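Local atomic coordinates of aerobactin synthase IucA (Klebsiella pneumoniae subsp. pneumoniae, PDB entry 5JM8), a protein that binds ATP and magnesium and probably uses the nucleotide to activate citrate for ligation during synthesis of the siderophore aerobactin. Residues R180-N185 with F224-W229; P211-E216 with K250-A255; L425-N430 with P483-V488; N536-V541 with D566-L571. All blocks are in the same frame, centred on the assembly; numbering follows the deposited sequence.

Interaction 1: R180-N185 with F224-W229; sequences RWFAVN and FPLHPW
Trp181 and Pro225 face each other as a non-hydrogen-bonded antiparallel pair, and the proline lies over the indole: Pro225 CB stands 4.0 Å from the centroid of the six-membered ring of Trp181, 24° off the ring normal, a CH-pi contact. The indole reaches this place because Trp181 CG is anti to the carbonyl carbon (chi1 -63°), and its NE1 bonds to the carbonyl of Ala255 on the neighbouring strand. On the other side of the sheet Phe182 and Leu226 cross at about a right angle. Both methyls of the leucine are used: CD1 lies over the face of the Phe182 ring, 3.9 Å from its centroid, while Leu226 CD2 touches Phe182 CE2 at 3.6 Å. Val184 CG2 packs on Phe224 CB at 3.8 Å. Arg180 leads its extended chain away toward Asp251, in a pairing modelled too short to be judged closely.

Four backbone bonds hold the register, two in each hydrogen-bonded pair. Phe182 N to Phe224 O is the straightest, 3.0 Å with 176° at the hydrogen. Past Leu226, His227 ND1 accepts from Trp229 N at 3.1 Å in its ring plane, the N-cap of a helix that follows the edge strand of an antiparallel three-stranded sheet.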
# COMPACT_ATOMS: atom_id res chain seq x y z
N ARG A 180 -8.19 6.76 26.02
CA ARG A 180 -8.33 7.89 26.93
C ARG A 180 -6.97 8.11 27.59
O ARG A 180 -6.22 7.16 27.79
CB ARG A 180 -9.41 7.61 27.97
CG ARG A 180 -9.70 8.78 28.89
CD ARG A 180 -10.86 8.45 29.80
NE ARG A 180 -11.24 9.58 30.66
CZ ARG A 180 -12.06 10.55 30.29
NH1 ARG A 180 -12.60 10.56 29.08
NH2 ARG A 180 -12.35 11.52 31.15
N TRP A 181 -6.66 9.36 27.92
CA TRP A 181 -5.33 9.71 28.41
C TRP A 181 -5.35 10.62 29.63
O TRP A 181 -6.09 11.60 29.66
CB TRP A 181 -4.53 10.38 27.29
CG TRP A 181 -4.27 9.49 26.10
CD1 TRP A 181 -5.07 9.33 25.01
CD2 TRP A 181 -3.13 8.65 25.89
NE1 TRP A 181 -4.50 8.44 24.13
CE2 TRP A 181 -3.31 8.01 24.65
CE3 TRP A 181 -1.98 8.38 26.63
CZ2 TRP A 181 -2.37 7.11 24.13
CZ3 TRP A 181 -1.05 7.49 26.12
CH2 TRP A 181 -1.26 6.87 24.88
N PHE A 182 -4.54 10.28 30.62
CA PHE A 182 -4.33 11.13 31.79
C PHE A 182 -2.89 11.63 31.84
O PHE A 182 -1.95 10.86 31.61
CB PHE A 182 -4.62 10.37 33.09
CG PHE A 182 -6.07 10.03 33.31
CD1 PHE A 182 -7.06 10.50 32.46
CD2 PHE A 182 -6.44 9.25 34.38
CE1 PHE A 182 -8.39 10.18 32.67
CE2 PHE A 182 -7.77 8.92 34.60
CZ PHE A 182 -8.74 9.39 33.75
N ALA A 183 -2.72 12.90 32.16
CA ALA A 183 -1.41 13.41 32.56
C ALA A 183 -1.28 13.17 34.05
O ALA A 183 -2.08 13.66 34.84
CB ALA A 183 -1.26 14.88 32.22
N VAL A 184 -0.27 12.39 34.44
CA VAL A 184 -0.13 11.92 35.81
C VAL A 184 1.27 12.18 36.37
O VAL A 184 2.26 11.93 35.70
CB VAL A 184 -0.43 10.41 35.91
CG1 VAL A 184 -0.34 9.93 37.35
CG2 VAL A 184 -1.79 10.09 35.32
N ASN A 185 1.33 12.69 37.60
CA ASN A 185 2.61 12.87 38.27
C ASN A 185 3.22 11.50 38.56
O ASN A 185 2.53 10.59 39.02
CB ASN A 185 2.43 13.67 39.57
CG ASN A 185 3.76 14.03 40.23
OD1 ASN A 185 4.72 13.26 40.19
ND2 ASN A 185 3.81 15.20 40.85
N PHE A 224 -0.46 8.77 30.61
CA PHE A 224 -0.87 7.47 31.12
C PHE A 224 -2.13 6.99 30.39
O PHE A 224 -3.19 7.61 30.52
CB PHE A 224 -1.11 7.57 32.62
CG PHE A 224 -1.40 6.26 33.29
CD1 PHE A 224 -0.36 5.45 33.73
CD2 PHE A 224 -2.70 5.84 33.49
CE1 PHE A 224 -0.63 4.24 34.35
CE2 PHE A 224 -2.97 4.64 34.11
CZ PHE A 224 -1.93 3.84 34.54
N PRO A 225 -2.02 5.90 29.62
CA PRO A 225 -3.16 5.46 28.80
C PRO A 225 -4.23 4.72 29.59
O PRO A 225 -3.91 4.00 30.54
CB PRO A 225 -2.51 4.53 27.78
CG PRO A 225 -1.36 3.94 28.52
CD PRO A 225 -0.86 5.01 29.44
N LEU A 226 -5.49 4.89 29.19
CA LEU A 226 -6.62 4.23 29.84
C LEU A 226 -7.64 3.71 28.84
O LEU A 226 -7.75 4.22 27.73
CB LEU A 226 -7.32 5.19 30.81
CG LEU A 226 -6.71 5.36 32.20
CD1 LEU A 226 -5.68 6.47 32.20
CD2 LEU A 226 -7.80 5.63 33.22
N HIS A 227 -8.38 2.68 29.25
CA HIS A 227 -9.52 2.20 28.49
C HIS A 227 -10.65 3.20 28.66
O HIS A 227 -10.96 3.59 29.79
CB HIS A 227 -9.93 0.80 28.97
CG HIS A 227 -10.98 0.14 28.12
ND1 HIS A 227 -12.24 0.66 27.97
CD2 HIS A 227 -10.95 -1.00 27.40
CE1 HIS A 227 -12.95 -0.13 27.18
NE2 HIS A 227 -12.18 -1.15 26.82
N PRO A 228 -11.28 3.65 27.55
CA PRO A 228 -12.29 4.71 27.65
C PRO A 228 -13.39 4.44 28.66
O PRO A 228 -13.90 5.37 29.28
CB PRO A 228 -12.86 4.78 26.23
CG PRO A 228 -11.77 4.29 25.36
CD PRO A 228 -11.07 3.23 26.15
N TRP A 229 -13.76 3.17 28.83
CA TRP A 229 -14.81 2.80 29.78
C TRP A 229 -14.28 2.74 31.21
O TRP A 229 -14.93 3.23 32.13
CB TRP A 229 -15.43 1.46 29.39
CG TRP A 229 -16.66 1.13 30.18
CD1 TRP A 229 -17.93 1.57 29.95
CD2 TRP A 229 -16.73 0.28 31.33
NE1 TRP A 229 -18.79 1.05 30.88
CE2 TRP A 229 -18.08 0.26 31.75
CE3 TRP A 229 -15.79 -0.46 32.06
CZ2 TRP A 229 -18.51 -0.48 32.85
CZ3 TRP A 229 -16.22 -1.19 33.16
CH2 TRP A 229 -17.57 -1.19 33.54
O HOH W 1 -13.40 8.02 27.10

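Interaction 2: P211-E216 with K250-A255; sequences PQLLNE and KDLGEA
The salt bridge joins Glu216, at the end of a 3-10 segment, to Lys250 on a strand: Lys250 NZ donates to Glu216 OE2 at 3.0 Å. The lysine is fully extended, and the two side chains meet roughly perpendicular. The ammonium does not lie in the carboxylate plane but meets OE2 from above it, 51° out, and Glu216 OE1 stays 4.0 Å from Lys250 NZ, which makes the bridge one-sided.

Apolar contacts flank the charged pair along the two segments. Glu216 is bent at chi2 (-65°), which lays its methylene CG against Leu252 CD2 at 3.6 Å while the carboxylate turns to the lysine. The side chains of Leu213 and Leu252 lie alongside one another, pointing opposite ways, Leu213 CD2 to Leu252 CD1 being 4.1 Å. The other methyl of Leu213, CD1, meets Ala255 CB at 3.8 Å and also packs on Trp181. Gln212 folds its amide over the same alanine, with NE2 3.6 Å from Ala255 CB.

Backbone shape is set by local bonds. Glu216 N bonds to Leu213 O at 3.1 Å within the 3-10 turn. Opposite, Asp251 OD1 accepts from Gly253 N at 3.0 Å, an Asx turn, and Leu252 with Gly253 forms a classic beta bulge facing Trp181.

With single-oxygen pairing at an exposed lysine, the ionic part probably contributes modestly, its charges being screened by solvent; the leucines and Ala255 supply the continuous apolar contact between the 3-10 segment and the edge strand.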
# COMPACT_ATOMS: atom_id res chain seq x y z
N PRO A 211 0.55 11.53 19.65
CA PRO A 211 1.63 12.52 19.62
C PRO A 211 1.18 13.91 20.06
O PRO A 211 1.96 14.65 20.66
CB PRO A 211 2.05 12.56 18.15
CG PRO A 211 1.44 11.38 17.51
CD PRO A 211 0.28 10.95 18.32
N GLN A 212 -0.07 14.26 19.76
CA GLN A 212 -0.55 15.62 19.99
C GLN A 212 -0.78 15.90 21.48
O GLN A 212 -1.13 17.02 21.85
CB GLN A 212 -1.84 15.88 19.20
CG GLN A 212 -3.07 15.10 19.67
CD GLN A 212 -3.18 13.72 19.04
OE1 GLN A 212 -2.23 13.20 18.46
NE2 GLN A 212 -4.35 13.11 19.17
N LEU A 213 -0.58 14.89 22.32
CA LEU A 213 -0.70 15.05 23.76
C LEU A 213 0.66 15.23 24.42
O LEU A 213 0.77 15.31 25.64
CB LEU A 213 -1.40 13.84 24.39
CG LEU A 213 -2.89 13.65 24.09
CD1 LEU A 213 -3.40 12.41 24.80
CD2 LEU A 213 -3.70 14.87 24.49
N LEU A 214 1.71 15.29 23.60
CA LEU A 214 3.05 15.41 24.14
C LEU A 214 3.29 16.79 24.74
O LEU A 214 4.28 17.00 25.44
CB LEU A 214 4.09 15.11 23.05
CG LEU A 214 4.21 13.63 22.66
CD1 LEU A 214 5.14 13.47 21.47
CD2 LEU A 214 4.69 12.79 23.83
N ASN A 215 2.38 17.72 24.49
CA ASN A 215 2.47 19.04 25.11
C ASN A 215 2.21 18.97 26.62
O ASN A 215 2.32 19.97 27.33
CB ASN A 215 1.50 20.03 24.46
CG ASN A 215 0.06 19.55 24.47
OD1 ASN A 215 -0.29 18.60 25.17
ND2 ASN A 215 -0.79 20.21 23.70
N GLU A 216 1.85 17.77 27.09
CA GLU A 216 1.60 17.52 28.50
C GLU A 216 2.66 16.62 29.13
O GLU A 216 2.52 16.21 30.28
CB GLU A 216 0.22 16.88 28.67
CG GLU A 216 -0.94 17.81 28.37
CD GLU A 216 -1.02 18.98 29.34
OE1 GLU A 216 -0.45 18.87 30.45
OE2 GLU A 216 -1.66 19.99 28.99
N LYS A 250 -4.44 15.00 35.51
CA LYS A 250 -5.20 15.83 34.59
C LYS A 250 -5.84 14.94 33.53
O LYS A 250 -5.16 14.13 32.90
CB LYS A 250 -4.31 16.90 33.94
CG LYS A 250 -5.05 17.79 32.95
CD LYS A 250 -4.13 18.82 32.32
CE LYS A 250 -4.89 19.71 31.34
NZ LYS A 250 -4.01 20.72 30.69
N ASP A 251 -7.14 15.11 33.33
CA ASP A 251 -7.88 14.33 32.35
C ASP A 251 -7.79 14.97 30.97
O ASP A 251 -8.40 16.01 30.71
CB ASP A 251 -9.34 14.21 32.79
CG ASP A 251 -10.14 13.28 31.91
OD1 ASP A 251 -9.60 12.76 30.90
OD2 ASP A 251 -11.33 13.06 32.22
N LEU A 252 -7.04 14.33 30.07
CA LEU A 252 -6.81 14.88 28.73
C LEU A 252 -7.88 14.42 27.74
O LEU A 252 -7.95 14.93 26.62
CB LEU A 252 -5.42 14.47 28.23
CG LEU A 252 -4.24 14.94 29.09
CD1 LEU A 252 -2.93 14.45 28.51
CD2 LEU A 252 -4.22 16.46 29.22
N GLY A 253 -8.69 13.45 28.14
CA GLY A 253 -9.75 12.94 27.28
C GLY A 253 -9.25 11.89 26.31
O GLY A 253 -8.15 11.35 26.46
N GLU A 254 -10.07 11.61 25.30
CA GLU A 254 -9.70 10.65 24.26
C GLU A 254 -8.87 11.31 23.17
O GLU A 254 -9.10 12.47 22.82
CB GLU A 254 -10.96 10.02 23.64
CG GLU A 254 -11.82 9.28 24.63
CD GLU A 254 -13.08 8.73 24.00
OE1 GLU A 254 -13.30 8.98 22.79
OE2 GLU A 254 -13.86 8.05 24.71
N ALA A 255 -7.91 10.56 22.63
CA ALA A 255 -7.04 11.09 21.59
C ALA A 255 -6.20 10.01 20.94
O ALA A 255 -5.90 8.98 21.56
CB ALA A 255 -6.12 12.16 22.18

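Interaction 3: L425-N430 with P483-V488; sequences LAHQQN and PYYLLV. With MG (magnesium ion), chain J; ATP (adenosine-5'-triphosphate), chain I.
Tyr485, on a helix with a wider pi-type turn, backs the loop 425-430 that supplies part of the ATP and magnesium site. It has the greatest area buried in this contact, and its ring meets His427 in an offset edge-to-face pair: centroids 4.6 Å apart, planes at 83°, with the tyrosine edge directed at the imidazole face. Both side chains point the same way, each CG anti to its carbonyl carbon (chi1 -69° for Tyr485, -68° for His427). The approach is close, Tyr485 CE1 lying 3.0 Å from His427 NE2. Over the opposite face of the imidazole lies the alpha-phosphate oxygen O2A of ATP, 3.0 Å from His427 CE1. The histidine is thus sandwiched between a helix side chain and a phosphate, and the tyrosine acts as a second-shell residue behind it.

Ala426, next in buried area, sets its CB 4.1 Å from Leu486 CD1. Its carbonyl lies near that of Tyr485 without bonding to it; Ser490 OG is hydrogen-bonded to the tyrosine carbonyl and weakly to that of Ala426. Leu425 CB covers one face of the Tyr485 ring, with Tyr484 over the other.

From His427 the loop runs on to the metal. Gln429 OE1 binds magnesium at 2.3 Å, ATP contributes O3A, and Asp447 belongs to the same site. Asn430 is oriented from behind, since its ND2 donates to Leu425 O at 3.2 Å in the carbonyl plane, which turns Asn430 OD1 to the magnesium ion at 2.0 Å.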
# COMPACT_ATOMS: atom_id res chain seq x y z
N LEU A 425 -0.26 -22.58 28.48
CA LEU A 425 -1.63 -23.09 28.35
C LEU A 425 -2.32 -22.43 27.17
O LEU A 425 -2.94 -21.38 27.30
CB LEU A 425 -2.42 -22.84 29.63
CG LEU A 425 -1.83 -23.50 30.88
CD1 LEU A 425 -2.56 -23.03 32.13
CD2 LEU A 425 -1.87 -25.02 30.77
N ALA A 426 -2.20 -23.06 26.01
CA ALA A 426 -2.64 -22.46 24.76
C ALA A 426 -4.12 -22.71 24.48
O ALA A 426 -4.49 -23.77 23.99
CB ALA A 426 -1.80 -22.97 23.62
N HIS A 427 -4.95 -21.71 24.77
CA HIS A 427 -6.34 -21.73 24.33
C HIS A 427 -6.40 -21.77 22.81
O HIS A 427 -5.39 -21.64 22.12
CB HIS A 427 -7.11 -20.49 24.79
CG HIS A 427 -7.34 -20.42 26.27
ND1 HIS A 427 -6.51 -19.71 27.11
CD2 HIS A 427 -8.31 -20.94 27.05
CE1 HIS A 427 -6.96 -19.81 28.35
NE2 HIS A 427 -8.05 -20.55 28.34
N GLN A 428 -7.61 -21.93 22.30
CA GLN A 428 -7.89 -21.67 20.90
C GLN A 428 -7.83 -20.17 20.63
O GLN A 428 -7.79 -19.73 19.48
CB GLN A 428 -9.26 -22.21 20.55
CG GLN A 428 -9.45 -22.52 19.11
CD GLN A 428 -10.83 -23.06 18.82
OE1 GLN A 428 -11.24 -23.11 17.67
NE2 GLN A 428 -11.56 -23.46 19.86
N GLN A 429 -7.83 -19.40 21.71
CA GLN A 429 -7.78 -17.94 21.64
C GLN A 429 -6.38 -17.40 21.93
O GLN A 429 -6.08 -16.25 21.62
CB GLN A 429 -8.80 -17.34 22.62
CG GLN A 429 -8.96 -15.83 22.52
CD GLN A 429 -8.18 -15.06 23.57
OE1 GLN A 429 -7.61 -15.64 24.50
NE2 GLN A 429 -8.15 -13.74 23.43
N ASN A 430 -5.52 -18.23 22.52
CA ASN A 430 -4.13 -17.86 22.77
C ASN A 430 -3.22 -18.30 21.63
O ASN A 430 -2.04 -17.96 21.60
CB ASN A 430 -3.63 -18.47 24.08
CG ASN A 430 -4.30 -17.87 25.29
OD1 ASN A 430 -4.95 -16.83 25.20
ND2 ASN A 430 -4.14 -18.52 26.43
N PRO A 483 -3.54 -30.87 28.57
CA PRO A 483 -4.20 -31.56 27.46
C PRO A 483 -5.62 -31.06 27.17
O PRO A 483 -6.11 -31.24 26.06
CB PRO A 483 -4.21 -33.02 27.90
CG PRO A 483 -4.08 -32.98 29.38
CD PRO A 483 -3.25 -31.78 29.69
N TYR A 484 -6.27 -30.45 28.16
CA TYR A 484 -7.58 -29.83 27.92
C TYR A 484 -7.44 -28.68 26.94
O TYR A 484 -8.04 -28.69 25.86
CB TYR A 484 -8.21 -29.32 29.22
CG TYR A 484 -9.34 -28.33 28.98
CD1 TYR A 484 -10.52 -28.73 28.37
CD2 TYR A 484 -9.22 -27.00 29.38
CE1 TYR A 484 -11.55 -27.83 28.15
CE2 TYR A 484 -10.25 -26.10 29.17
CZ TYR A 484 -11.41 -26.51 28.56
OH TYR A 484 -12.42 -25.61 28.35
N TYR A 485 -6.66 -27.68 27.32
CA TYR A 485 -6.51 -26.48 26.52
C TYR A 485 -5.98 -26.77 25.12
O TYR A 485 -6.46 -26.20 24.14
CB TYR A 485 -5.57 -25.49 27.22
CG TYR A 485 -6.16 -24.87 28.47
CD1 TYR A 485 -7.06 -23.82 28.40
CD2 TYR A 485 -5.79 -25.33 29.73
CE1 TYR A 485 -7.60 -23.26 29.54
CE2 TYR A 485 -6.32 -24.77 30.87
CZ TYR A 485 -7.22 -23.74 30.78
OH TYR A 485 -7.74 -23.18 31.92
N LEU A 486 -5.00 -27.67 25.02
CA LEU A 486 -4.21 -27.79 23.80
C LEU A 486 -4.72 -28.85 22.82
O LEU A 486 -4.36 -28.82 21.65
CB LEU A 486 -2.76 -28.09 24.16
CG LEU A 486 -1.74 -28.10 23.02
CD1 LEU A 486 -1.82 -26.84 22.17
CD2 LEU A 486 -0.33 -28.27 23.57
N LEU A 487 -5.56 -29.77 23.29
CA LEU A 487 -6.12 -30.80 22.42
C LEU A 487 -7.64 -30.72 22.34
O LEU A 487 -8.21 -30.75 21.25
CB LEU A 487 -5.71 -32.19 22.89
CG LEU A 487 -4.25 -32.56 22.63
CD1 LEU A 487 -3.84 -33.74 23.48
CD2 LEU A 487 -4.03 -32.86 21.15
N VAL A 488 -8.30 -30.62 23.49
CA VAL A 488 -9.75 -30.52 23.53
C VAL A 488 -10.19 -29.14 23.05
O VAL A 488 -10.91 -29.01 22.06
CB VAL A 488 -10.32 -30.78 24.94
CG1 VAL A 488 -11.84 -30.63 24.95
CG2 VAL A 488 -9.92 -32.17 25.42
MG MG J . -6.11 -15.60 26.23
PG ATP I . -5.70 -11.95 26.22
O1G ATP I . -5.90 -10.58 25.63
O2G ATP I . -5.45 -13.03 25.19
O3G ATP I . -4.71 -11.99 27.37
PB ATP I . -7.48 -12.99 28.28
O1B ATP I . -8.79 -12.41 28.74
O2B ATP I . -6.27 -12.92 29.18
O3B ATP I . -7.15 -12.35 26.82
PA ATP I . -8.47 -15.64 28.74
O1A ATP I . -8.34 -15.24 30.19
O2A ATP I . -7.96 -16.98 28.29
O3A ATP I . -7.72 -14.52 27.85
O5' ATP I . -10.00 -15.51 28.26
C5' ATP I . -10.29 -15.82 26.90
C4' ATP I . -11.46 -15.01 26.38
O4' ATP I . -11.73 -15.43 25.04
C3' ATP I . -12.74 -15.20 27.18
O3' ATP I . -13.30 -13.92 27.51
C2' ATP I . -13.67 -15.99 26.27
O2' ATP I . -15.01 -15.48 26.32
C1' ATP I . -13.09 -15.82 24.88
N9 ATP I . -13.15 -17.08 24.10
C8 ATP I . -13.80 -17.21 22.94
N7 ATP I . -13.68 -18.48 22.46
C5 ATP I . -12.93 -19.17 23.34
C6 ATP I . -12.43 -20.55 23.44
N6 ATP I . -12.72 -21.45 22.47
N1 ATP I . -11.69 -20.88 24.53
C2 ATP I . -11.40 -19.98 25.49
N3 ATP I . -11.83 -18.71 25.46
C4 ATP I . -12.59 -18.25 24.43

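Interaction 4: N536-V541 with D566-L571; sequences NPYWNV and DFANPL
Trp539 and Phe567 form a hydrogen-bonded antiparallel pair, and their side chains leave the sheet side by side, pointing the same way. The rings are oblique, with planes at 34° and centroids 5.7 Å apart, so neither a stack nor an edge-to-face pair results; the touching atoms are Trp539 CE3 and Phe567 CD2, at 3.5 Å. Tyr532 and Val488 pack on the indole too, setting it against the helices 528-535 and 475-500.

Asn569 crosses the tryptophan obliquely, its amide plane 51° from that of the ring. Its CB lies over the five-membered ring of Trp539, 4.1 Å from the centroid, a CH-pi contact. With Asn569 CG anti to the backbone N (chi1 -170°), the amide reaches across the indole, tilted against it. Asn569 ND2 donates in its amide plane to Asn536 O at 2.9 Å and also bonds to the carbonyl of Val533, while OD1 accepts from Leu571 N at 2.6 Å in an Asx turn.

On the other face, Tyr538 presents its ring edge to the backbone of Ala568, CD1 to CA 3.8 Å. Backbone pairing continues past the strand, Asn569 N reaching Pro537 O at 2.9 Å.

Every polar atom of the Asn569 amide is thereby engaged: two carbonyls share its NH2 and a backbone N-H takes its oxygen. Asn569 ND2 also sits 3.0 Å from Trp539 NE1 without bonding, both being donors. The carbonyl bonds tie the chain just after strand 566-568 to the end of helix 528-535.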
# COMPACT_ATOMS: atom_id res chain seq x y z
N ASN A 536 -3.65 -42.53 28.37
CA ASN A 536 -4.57 -42.48 29.50
C ASN A 536 -6.01 -42.51 28.98
O ASN A 536 -6.40 -41.63 28.20
CB ASN A 536 -4.34 -41.24 30.35
CG ASN A 536 -4.80 -41.42 31.78
OD1 ASN A 536 -4.20 -42.18 32.55
ND2 ASN A 536 -5.86 -40.72 32.16
N PRO A 537 -6.80 -43.52 29.39
CA PRO A 537 -8.16 -43.68 28.84
C PRO A 537 -9.05 -42.46 29.03
O PRO A 537 -9.85 -42.16 28.15
CB PRO A 537 -8.72 -44.88 29.62
CG PRO A 537 -7.53 -45.63 30.07
CD PRO A 537 -6.48 -44.61 30.34
N TYR A 538 -8.92 -41.79 30.17
CA TYR A 538 -9.75 -40.64 30.49
C TYR A 538 -8.91 -39.39 30.76
O TYR A 538 -7.81 -39.48 31.29
CB TYR A 538 -10.62 -40.94 31.72
CG TYR A 538 -11.69 -42.00 31.50
CD1 TYR A 538 -12.47 -42.01 30.35
CD2 TYR A 538 -11.91 -42.99 32.45
CE1 TYR A 538 -13.44 -42.98 30.16
CE2 TYR A 538 -12.88 -43.96 32.27
CZ TYR A 538 -13.64 -43.95 31.12
OH TYR A 538 -14.61 -44.91 30.93
N TRP A 539 -9.45 -38.24 30.37
CA TRP A 539 -8.85 -36.95 30.72
C TRP A 539 -9.76 -36.23 31.70
O TRP A 539 -10.90 -35.88 31.37
CB TRP A 539 -8.63 -36.09 29.47
CG TRP A 539 -7.70 -36.70 28.47
CD1 TRP A 539 -6.89 -37.78 28.65
CD2 TRP A 539 -7.48 -36.26 27.12
NE1 TRP A 539 -6.18 -38.04 27.50
CE2 TRP A 539 -6.53 -37.12 26.55
CE3 TRP A 539 -8.01 -35.22 26.35
CZ2 TRP A 539 -6.09 -36.97 25.24
CZ3 TRP A 539 -7.57 -35.07 25.05
CH2 TRP A 539 -6.62 -35.95 24.50
N ASN A 540 -9.26 -36.02 32.92
CA ASN A 540 -10.02 -35.33 33.94
C ASN A 540 -9.74 -33.83 33.86
O ASN A 540 -8.59 -33.41 33.98
CB ASN A 540 -9.68 -35.87 35.33
CG ASN A 540 -10.79 -35.66 36.33
OD1 ASN A 540 -11.25 -34.53 36.54
ND2 ASN A 540 -11.24 -36.74 36.95
N VAL A 541 -10.79 -33.05 33.65
CA VAL A 541 -10.65 -31.62 33.36
C VAL A 541 -11.73 -30.81 34.08
O VAL A 541 -12.20 -31.21 35.15
CB VAL A 541 -10.70 -31.38 31.84
CG1 VAL A 541 -9.53 -32.07 31.16
CG2 VAL A 541 -12.01 -31.86 31.24
N ASP A 566 -14.60 -36.47 33.68
CA ASP A 566 -13.68 -37.31 32.93
C ASP A 566 -14.02 -37.32 31.45
O ASP A 566 -15.16 -37.61 31.07
CB ASP A 566 -13.68 -38.72 33.50
CG ASP A 566 -13.40 -38.75 34.99
OD1 ASP A 566 -12.80 -37.77 35.49
OD2 ASP A 566 -13.77 -39.74 35.65
N PHE A 567 -13.02 -37.02 30.64
CA PHE A 567 -13.19 -36.90 29.20
C PHE A 567 -12.58 -38.10 28.50
O PHE A 567 -11.37 -38.33 28.56
CB PHE A 567 -12.54 -35.60 28.70
CG PHE A 567 -12.60 -35.41 27.21
CD1 PHE A 567 -13.76 -34.97 26.61
CD2 PHE A 567 -11.49 -35.66 26.43
CE1 PHE A 567 -13.82 -34.79 25.24
CE2 PHE A 567 -11.54 -35.48 25.06
CZ PHE A 567 -12.70 -35.05 24.46
N ALA A 568 -13.43 -38.89 27.84
CA ALA A 568 -12.99 -40.09 27.14
C ALA A 568 -11.99 -39.74 26.04
O ALA A 568 -12.32 -39.01 25.10
CB ALA A 568 -14.18 -40.83 26.56
N ASN A 569 -10.78 -40.28 26.16
CA ASN A 569 -9.70 -40.00 25.23
C ASN A 569 -9.97 -40.59 23.84
O ASN A 569 -10.08 -41.80 23.70
CB ASN A 569 -8.39 -40.57 25.79
CG ASN A 569 -7.17 -40.13 25.00
OD1 ASN A 569 -7.27 -39.66 23.87
ND2 ASN A 569 -6.00 -40.30 25.60
N PRO A 570 -10.07 -39.72 22.81
CA PRO A 570 -10.23 -40.24 21.45
C PRO A 570 -8.91 -40.61 20.76
O PRO A 570 -8.95 -41.12 19.64
CB PRO A 570 -10.90 -39.08 20.71
CG PRO A 570 -10.41 -37.87 21.42
CD PRO A 570 -10.24 -38.26 22.86
N LEU A 571 -7.78 -40.38 21.42
CA LEU A 571 -6.47 -40.63 20.82
C LEU A 571 -5.87 -41.98 21.22
O LEU A 571 -4.76 -42.32 20.82
CB LEU A 571 -5.48 -39.52 21.20
CG LEU A 571 -5.40 -38.32 20.25
CD1 LEU A 571 -6.76 -37.70 20.06
CD2 LEU A 571 -4.41 -37.30 20.79

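Along the chain, interactions 1 and 2 interlock, their segments alternating, and both close before interaction 3 opens; interaction 4 comes last. The first two have centres about 9 Å apart and share the three-stranded sheet in which strand 177-185 lies between 221-226 and 249-255. Interactions 3 and 4 have centres about 15 Å apart and meet through helix 475-500, where Val488 packs on both Trp539 and Phe567 and Tyr484 on Val541. Centres of interactions 1 and 4 are about 47 Å apart, on opposite sides of the chain's centre. Interaction 3, near that centre, contributes part of the ATP and magnesium site; the sheet and the two-stranded antiparallel pairing near the C-terminus are peripheral structure.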